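Putative thiol-disulfide isomerase or thioredoxin (Salmonella enterica subsp. enterica serovar Typhimurium, PDB 3L9V) probably catalyses thiol-disulfide exchange as a DsbA-like oxidoreductase of the thioredoxin fold, forming or rearranging disulfide bonds in other proteins. Local coordinates at residues 141-145 / 146-150. Sequence-based numbering, arbitrary orientation.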
# COMPACT_ATOMS: atom_id res chain seq x y z
N TYR A 141 0.65 1.17 -14.15
CA TYR A 141 -0.70 1.45 -13.69
C TYR A 141 -1.06 2.90 -13.92
O TYR A 141 -2.19 3.30 -13.70
CB TYR A 141 -0.86 1.13 -12.19
CG TYR A 141 -1.09 -0.33 -11.89
CD1 TYR A 141 -0.03 -1.19 -11.69
CD2 TYR A 141 -2.39 -0.84 -11.82
CE1 TYR A 141 -0.24 -2.51 -11.44
CE2 TYR A 141 -2.60 -2.18 -11.56
CZ TYR A 141 -1.51 -3.01 -11.37
OH TYR A 141 -1.68 -4.34 -11.11
N GLY A 142 -0.09 3.70 -14.32
CA GLY A 142 -0.32 5.12 -14.56
C GLY A 142 -0.64 5.87 -13.28
O GLY A 142 -1.48 6.76 -13.27
N VAL A 143 0.04 5.53 -12.19
CA VAL A 143 -0.30 6.10 -10.88
C VAL A 143 -0.07 7.60 -10.81
O VAL A 143 0.95 8.08 -11.27
CB VAL A 143 0.48 5.42 -9.74
CG1 VAL A 143 0.09 6.02 -8.39
CG2 VAL A 143 0.18 3.94 -9.75
N ARG A 144 -0.99 8.32 -10.20
CA ARG A 144 -0.90 9.78 -10.13
C ARG A 144 -0.87 10.32 -8.70
O ARG A 144 -0.64 11.50 -8.46
CB ARG A 144 -2.09 10.41 -10.87
CG ARG A 144 -2.10 10.14 -12.37
CD ARG A 144 -3.22 10.89 -13.08
NE ARG A 144 -4.48 10.16 -13.03
CZ ARG A 144 -5.52 10.51 -12.28
NH1 ARG A 144 -5.45 11.59 -11.52
NH2 ARG A 144 -6.63 9.77 -12.30
N GLY A 145 -1.12 9.44 -7.74
CA GLY A 145 -1.18 9.84 -6.35
C GLY A 145 -1.59 8.69 -5.46
O GLY A 145 -1.66 7.54 -5.91
N THR A 146 -1.87 8.99 -4.20
CA THR A 146 -2.17 7.95 -3.24
C THR A 146 -3.33 8.36 -2.35
O THR A 146 -3.57 9.55 -2.14
CB THR A 146 -0.95 7.72 -2.31
OG1 THR A 146 -0.49 8.98 -1.82
CG2 THR A 146 0.20 7.02 -3.05
N PRO A 147 -4.05 7.38 -1.81
CA PRO A 147 -4.00 5.96 -2.20
C PRO A 147 -4.59 5.77 -3.61
O PRO A 147 -5.50 6.49 -3.97
CB PRO A 147 -4.97 5.33 -1.21
CG PRO A 147 -5.95 6.44 -0.94
CD PRO A 147 -5.08 7.63 -0.80
N SER A 148 -4.07 4.84 -4.38
CA SER A 148 -4.66 4.54 -5.68
C SER A 148 -4.96 3.07 -5.71
O SER A 148 -4.02 2.25 -5.68
CB SER A 148 -3.71 4.89 -6.83
OG SER A 148 -3.69 6.27 -7.11
N VAL A 149 -6.24 2.74 -5.70
CA VAL A 149 -6.72 1.37 -5.68
C VAL A 149 -7.12 0.93 -7.09
O VAL A 149 -7.86 1.63 -7.77
CB VAL A 149 -7.94 1.25 -4.80
CG1 VAL A 149 -8.50 -0.18 -4.85
CG2 VAL A 149 -7.60 1.68 -3.35
N TYR A 150 -6.60 -0.21 -7.53
CA TYR A 150 -6.90 -0.76 -8.87
C TYR A 150 -7.48 -2.15 -8.74
O TYR A 150 -6.97 -2.96 -7.96
CB TYR A 150 -5.65 -0.82 -9.73
CG TYR A 150 -5.02 0.51 -9.95
CD1 TYR A 150 -4.09 1.02 -9.04
CD2 TYR A 150 -5.39 1.30 -11.03
CE1 TYR A 150 -3.52 2.25 -9.23
CE2 TYR A 150 -4.84 2.54 -11.22
CZ TYR A 150 -3.90 3.01 -10.31
OH TYR A 150 -3.34 4.26 -10.49
O HOH W 1 -4.10 6.25 -12.16
O HOH W 2 -3.71 7.41 -9.46
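Y141 and Y150 pack against each other at the base of the cis-proline loop of the thioredoxin fold, where the chain leaves helix 125-140 and turns back into strand 148-151. CD2 of Y141 lies over one face of the Y150 ring, 3.5 Å from its CG, while CB of Y141 makes a CH-pi contact 4.2 Å from the ring centroid. The two rings are oblique, their planes 51° apart. V143 CG2 meets the Y150 ring obliquely, 4.1 Å from CE1. Water 1, in the plane of the Y150 ring, joins its hydroxyl to the carbonyl of G142, whose positive phi belongs to the Schellman motif ending helix 125-140. Toward the turn, buried S148 OG, set beside its own backbone N (chi1 -79°), donates to G145 O at 2.7 Å from above the carbonyl plane. It also accepts from water 2, which takes the N-H of R144, so one hydroxyl ties both residues to the strand's start. Further out, F21 meets the Y141 ring edge-to-face, H156 stacks on Y150, and R144 forms a salt bridge with E6. The T146-P147 peptide bond is cis, and both side chains touch C29 of the CxxC sequence, consistent with a thioredoxin-type active site.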